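PDB 3PNZ: phosphotriesterase family protein from Listeria monocytogenes serotype 4b str. H7858, which probably hydrolyses phosphorylated sugar lactones at a two-zinc centre in an amidohydrolase-fold barrel. Local coordinates for residues S21-V26 with G271-K276; L40-K45 with T277-Y282. All blocks are in the same frame, centred on the assembly; numbering follows the deposited sequence.

Interaction 1: residues S21-V26 with G271-K276. With ZN (zinc ion), chain I; PO4 (phosphate ion), chain L.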
# COMPACT_ATOMS: atom_id res chain seq x y z
N SER A 21 -0.97 5.84 -4.03
CA SER A 21 -1.70 4.93 -3.14
C SER A 21 -0.95 3.72 -2.57
O SER A 21 -1.50 3.00 -1.74
CB SER A 21 -2.99 4.45 -3.82
OG SER A 21 -3.90 5.53 -3.97
N HIS A 22 0.29 3.47 -3.00
CA HIS A 22 1.07 2.35 -2.48
C HIS A 22 2.56 2.57 -2.75
O HIS A 22 3.03 2.35 -3.86
CB HIS A 22 0.63 1.02 -3.11
CG HIS A 22 1.36 -0.17 -2.56
ND1 HIS A 22 0.72 -1.17 -1.85
CD2 HIS A 22 2.67 -0.52 -2.59
CE1 HIS A 22 1.61 -2.09 -1.49
NE2 HIS A 22 2.80 -1.71 -1.92
N GLU A 23 3.29 3.01 -1.73
CA GLU A 23 4.72 3.25 -1.88
C GLU A 23 5.51 2.75 -0.69
O GLU A 23 4.95 2.33 0.32
CB GLU A 23 5.01 4.75 -2.07
CG GLU A 23 4.33 5.38 -3.28
CD GLU A 23 4.87 4.85 -4.60
OE1 GLU A 23 5.99 4.30 -4.62
OE2 GLU A 23 4.17 5.01 -5.63
N HIS A 24 6.84 2.80 -0.82
CA HIS A 24 7.75 2.61 0.31
C HIS A 24 8.74 3.76 0.30
O HIS A 24 9.05 4.29 -0.76
CB HIS A 24 8.47 1.27 0.22
CG HIS A 24 7.52 0.12 0.18
ND1 HIS A 24 6.99 -0.45 1.31
CD2 HIS A 24 6.93 -0.52 -0.87
CE1 HIS A 24 6.15 -1.41 0.97
NE2 HIS A 24 6.09 -1.47 -0.34
N ILE A 25 9.19 4.19 1.48
CA ILE A 25 9.97 5.42 1.57
C ILE A 25 11.31 5.19 2.26
O ILE A 25 12.38 5.43 1.67
CB ILE A 25 9.19 6.52 2.30
CG1 ILE A 25 7.84 6.74 1.61
CG2 ILE A 25 9.99 7.82 2.32
CD1 ILE A 25 6.89 7.66 2.39
N VAL A 26 11.26 4.72 3.49
CA VAL A 26 12.47 4.30 4.20
C VAL A 26 12.17 2.98 4.88
O VAL A 26 11.28 2.90 5.74
CB VAL A 26 12.90 5.33 5.28
CG1 VAL A 26 14.22 4.91 5.92
CG2 VAL A 26 13.02 6.72 4.67
N GLY A 271 3.44 3.38 -7.73
CA GLY A 271 4.64 2.79 -8.32
C GLY A 271 5.30 1.73 -7.47
O GLY A 271 6.26 1.08 -7.92
N ASP A 272 4.81 1.54 -6.25
CA ASP A 272 5.37 0.55 -5.34
C ASP A 272 6.89 0.60 -5.40
O ASP A 272 7.55 -0.40 -5.69
CB ASP A 272 4.85 -0.85 -5.69
CG ASP A 272 5.22 -1.86 -4.64
OD1 ASP A 272 5.58 -1.46 -3.52
OD2 ASP A 272 5.15 -3.08 -4.94
N THR A 273 7.42 1.78 -5.11
CA THR A 273 8.84 2.09 -5.31
C THR A 273 9.67 1.53 -4.17
O THR A 273 9.88 2.19 -3.15
CB THR A 273 9.02 3.61 -5.45
OG1 THR A 273 7.99 4.13 -6.29
CG2 THR A 273 10.37 3.95 -6.06
N ALA A 274 10.15 0.30 -4.33
CA ALA A 274 10.69 -0.44 -3.20
C ALA A 274 12.19 -0.70 -3.30
O ALA A 274 12.74 -1.39 -2.45
CB ALA A 274 9.94 -1.75 -3.03
N ARG A 275 12.83 -0.16 -4.32
CA ARG A 275 14.24 -0.46 -4.60
C ARG A 275 15.09 0.79 -4.75
O ARG A 275 14.62 1.81 -5.25
CB ARG A 275 14.36 -1.29 -5.88
CG ARG A 275 13.91 -2.73 -5.74
CD ARG A 275 14.00 -3.45 -7.09
NE ARG A 275 13.61 -4.84 -6.98
CZ ARG A 275 14.45 -5.83 -6.72
NH1 ARG A 275 15.74 -5.56 -6.52
NH2 ARG A 275 14.02 -7.08 -6.63
N LYS A 276 16.36 0.69 -4.36
CA LYS A 276 17.31 1.77 -4.62
C LYS A 276 17.32 2.11 -6.11
O LYS A 276 17.34 3.28 -6.49
CB LYS A 276 18.72 1.37 -4.17
CG LYS A 276 18.95 1.39 -2.66
CD LYS A 276 20.45 1.24 -2.34
CE LYS A 276 20.76 1.41 -0.86
NZ LYS A 276 20.42 0.19 -0.06
ZN ZN I . 4.70 -2.55 -1.48
P PO4 L . 9.69 -5.38 -7.47
O1 PO4 L . 11.02 -5.99 -7.85
O2 PO4 L . 9.83 -4.76 -6.09
O3 PO4 L . 9.34 -4.28 -8.45
O4 PO4 L . 8.60 -6.43 -7.44
O HOH W 1 5.87 6.04 -7.68
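The binuclear zinc site of an amidohydrolase barrel takes shape here, where His22 and His24, at the C-terminal end of the first barrel strand, meet Asp272, just past the last strand. These three residues supply three ligands of one zinc; two more ligand atoms come from elsewhere, and the carboxylated Lys154 is shared with the second zinc. His22 NE2 and His24 NE2 each bind the zinc over 2.1 Å, while Asp272 OD1 joins less tightly at 2.5 Å from the zinc. That oxygen lies at the edge of both imidazoles, beside each CD2, and the carboxylate stands almost perpendicular to the His22 ring, its plane turned by 84°. With CG of His22 anti to the backbone N (chi1 -177°) and that of His24 beside its own (chi1 -58°), the two NE2 atoms converge on one metal. Each ring is held from behind through ND1: His185 NE2 is hydrogen-bonded to that of His22, and Thr67 OG1 to that of His24. Histidine suits these places because one nitrogen can bind the metal while the other fixes the ring's rotation.

The buried carboxylate of Glu23 grips the loop that carries Asp272. Gly271 N donates to Glu23 OE2 over 2.8 Å. Glu23 OE1 takes two bonds, from Thr273 N and, at 2.6 Å, from Thr273 OG1, which reach it on the syn side but from opposite faces of the carboxylate plane. A water joins Glu23 OE2 to Thr273 OG1. Ser270 OG also bonds to OE2, so this acid is well satisfied despite its burial; flanking Asp272 on both sides, its bonds make it a second-shell residue for that ligand. The HxH pair ending the first strand and an aspartate after the last, sharing one metal, are the signature of the amidohydrolase superfamily.

Interaction 2: residues L40-K45 with T277-Y282; sequences LLLDDK and TYYKHY. With PO4 (phosphate ion), chain L.
Leu42 meets Tyr279 and Tyr282 where the loop leading into helix 45-57, after the first strand of the TIM barrel, packs against the loop and short helix that follow the last strand. Both of its methyls reach Tyr279, and CD2 also reaches Tyr282. CD1 approaches Tyr279 CE1 to 3.6 Å, at an oblique angle to the ring, with the two side chains crossing at about a right angle. CD2 touches the same ring at CD1 and also sits over one face of Tyr282, offset toward the rim, with Leu42 CD2 4.0 Å from Tyr282 CE2. A forked, wholly apolar leucine suits a place against two adjoining rings, while each tyrosine still takes its hydroxyl to a polar partner: that of Tyr279 is hydrogen-bonded to the carbonyl oxygen of His24.

Next along the chain, Asp43 comes near the Tyr282 ring with OD1, 4.1 Å from Tyr282 CE1, a peripheral touch at an exposed residue. The two flat groups are inclined by 30°.

At Asp44 the contact becomes polar. Its CB lies 3.7 Å from Tyr282 CE1, but the carboxylate turns off to the N-cap position of helix 45-57, where it caps the backbone N of Lys47. Aspartate fits there because its short side chain can fold back onto an amide of the first helical turn. Tyrosine suits position 282 because it is long enough to bring a hydroxyl to the loop's backbone; that oxygen is also hydrogen-bonded to Ser48 OG, within the helix's first turn. The hydroxyl of Tyr282 meets the loop at Asp44, where Asp44 N donates to Tyr282 OH over 2.9 Å with an N-H...O angle of 153°.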
# COMPACT_ATOMS: atom_id res chain seq x y z
N LEU A 40 16.95 -3.81 -2.04
CA LEU A 40 15.62 -3.76 -1.42
C LEU A 40 15.65 -3.07 -0.06
O LEU A 40 14.67 -3.10 0.68
CB LEU A 40 15.04 -5.16 -1.28
CG LEU A 40 14.54 -5.76 -2.60
CD1 LEU A 40 14.40 -7.27 -2.47
CD2 LEU A 40 13.20 -5.12 -3.00
N LEU A 41 16.77 -2.44 0.26
CA LEU A 41 16.86 -1.66 1.49
C LEU A 41 16.87 -0.17 1.16
O LEU A 41 17.82 0.35 0.58
CB LEU A 41 18.11 -2.03 2.28
CG LEU A 41 18.42 -3.52 2.43
CD1 LEU A 41 19.69 -3.72 3.26
CD2 LEU A 41 17.25 -4.28 3.05
N LEU A 42 15.79 0.53 1.51
CA LEU A 42 15.75 1.97 1.34
C LEU A 42 16.25 2.58 2.64
O LEU A 42 15.47 2.93 3.52
CB LEU A 42 14.33 2.45 1.03
CG LEU A 42 13.76 1.96 -0.31
CD1 LEU A 42 12.32 2.42 -0.52
CD2 LEU A 42 14.65 2.43 -1.45
N ASP A 43 17.57 2.69 2.76
CA ASP A 43 18.19 2.89 4.07
C ASP A 43 18.91 4.23 4.22
O ASP A 43 19.79 4.35 5.07
CB ASP A 43 19.15 1.74 4.35
CG ASP A 43 20.22 1.59 3.27
OD1 ASP A 43 20.24 2.41 2.32
OD2 ASP A 43 21.04 0.66 3.38
N ASP A 44 18.53 5.22 3.42
CA ASP A 44 19.11 6.56 3.52
C ASP A 44 18.03 7.63 3.53
O ASP A 44 17.50 8.01 2.49
CB ASP A 44 20.10 6.81 2.38
CG ASP A 44 20.90 8.09 2.58
OD1 ASP A 44 20.32 9.14 2.94
OD2 ASP A 44 22.13 8.04 2.37
N LYS A 45 17.72 8.16 4.72
CA LYS A 45 16.64 9.13 4.88
C LYS A 45 16.77 10.33 3.94
O LYS A 45 15.79 10.78 3.35
CB LYS A 45 16.54 9.58 6.35
CG LYS A 45 15.47 10.63 6.64
CD LYS A 45 15.98 12.05 6.42
CE LYS A 45 15.16 13.07 7.22
NZ LYS A 45 15.62 14.46 6.96
N THR A 277 17.30 1.07 -6.94
CA THR A 277 17.35 1.25 -8.39
C THR A 277 16.06 1.85 -8.96
O THR A 277 16.01 2.19 -10.14
CB THR A 277 17.65 -0.07 -9.13
OG1 THR A 277 16.73 -1.08 -8.68
CG2 THR A 277 19.08 -0.53 -8.85
N TYR A 278 15.04 1.99 -8.11
CA TYR A 278 13.80 2.62 -8.53
C TYR A 278 13.75 4.10 -8.13
O TYR A 278 13.05 4.90 -8.75
CB TYR A 278 12.60 1.92 -7.90
CG TYR A 278 12.26 0.55 -8.44
CD1 TYR A 278 12.90 0.03 -9.56
CD2 TYR A 278 11.30 -0.23 -7.81
CE1 TYR A 278 12.58 -1.23 -10.05
CE2 TYR A 278 10.97 -1.49 -8.29
CZ TYR A 278 11.61 -1.99 -9.41
OH TYR A 278 11.28 -3.24 -9.89
N TYR A 279 14.48 4.45 -7.07
CA TYR A 279 14.56 5.83 -6.61
C TYR A 279 15.53 6.63 -7.47
O TYR A 279 16.62 6.16 -7.81
CB TYR A 279 14.99 5.88 -5.15
CG TYR A 279 13.83 5.95 -4.18
CD1 TYR A 279 13.02 4.84 -3.94
CD2 TYR A 279 13.55 7.12 -3.49
CE1 TYR A 279 11.94 4.90 -3.05
CE2 TYR A 279 12.49 7.20 -2.61
CZ TYR A 279 11.70 6.10 -2.38
OH TYR A 279 10.65 6.21 -1.50
N LYS A 280 15.12 7.84 -7.83
CA LYS A 280 15.96 8.74 -8.60
C LYS A 280 17.24 9.05 -7.83
O LYS A 280 18.35 9.01 -8.38
CB LYS A 280 15.20 10.02 -8.91
CG LYS A 280 15.96 11.01 -9.79
CD LYS A 280 15.13 12.24 -10.09
CE LYS A 280 15.86 13.20 -11.02
NZ LYS A 280 15.07 14.45 -11.24
N HIS A 281 17.10 9.32 -6.54
CA HIS A 281 18.24 9.83 -5.77
C HIS A 281 19.03 8.76 -5.01
O HIS A 281 19.93 9.08 -4.24
CB HIS A 281 17.79 10.98 -4.86
CG HIS A 281 17.23 12.13 -5.63
ND1 HIS A 281 18.03 13.11 -6.19
CD2 HIS A 281 15.96 12.44 -5.97
CE1 HIS A 281 17.27 13.98 -6.83
NE2 HIS A 281 16.01 13.60 -6.71
N TYR A 282 18.68 7.49 -5.22
CA TYR A 282 19.57 6.41 -4.82
C TYR A 282 20.27 5.93 -6.09
O TYR A 282 21.42 6.29 -6.35
CB TYR A 282 18.82 5.24 -4.20
CG TYR A 282 18.30 5.37 -2.77
CD1 TYR A 282 19.01 4.83 -1.70
CD2 TYR A 282 17.04 5.93 -2.51
CE1 TYR A 282 18.51 4.90 -0.39
CE2 TYR A 282 16.54 5.99 -1.19
CZ TYR A 282 17.28 5.47 -0.15
OH TYR A 282 16.80 5.50 1.14
P PO4 L . 9.69 -5.38 -7.47
O1 PO4 L . 11.02 -5.99 -7.85
O2 PO4 L . 9.83 -4.76 -6.09
O3 PO4 L . 9.34 -4.28 -8.45
O4 PO4 L . 8.60 -6.43 -7.44

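Each segment of interaction 2 lies further along the chain than its counterpart in interaction 1: 277-282 directly continues 271-276, while 40-45 follows 21-26 after helix 30-33. Their centres are about 9 Å apart. Two hydrogen bonds probably join them: His24 O and Tyr279 OH are 2.6 Å apart, and Lys276 NZ lies 2.7 Å from Leu41 O. The first ties the backbone of a zinc ligand to the ring on which Leu42 packs; the side chain of Leu42 lies about 9 Å from a zinc ion. Arg275 NE and Tyr278 OH, with Lys242, Lys244 and Tyr245, hold one phosphate ion, probably from the crystallisation liquor, which may mark a substrate's phosphate pocket.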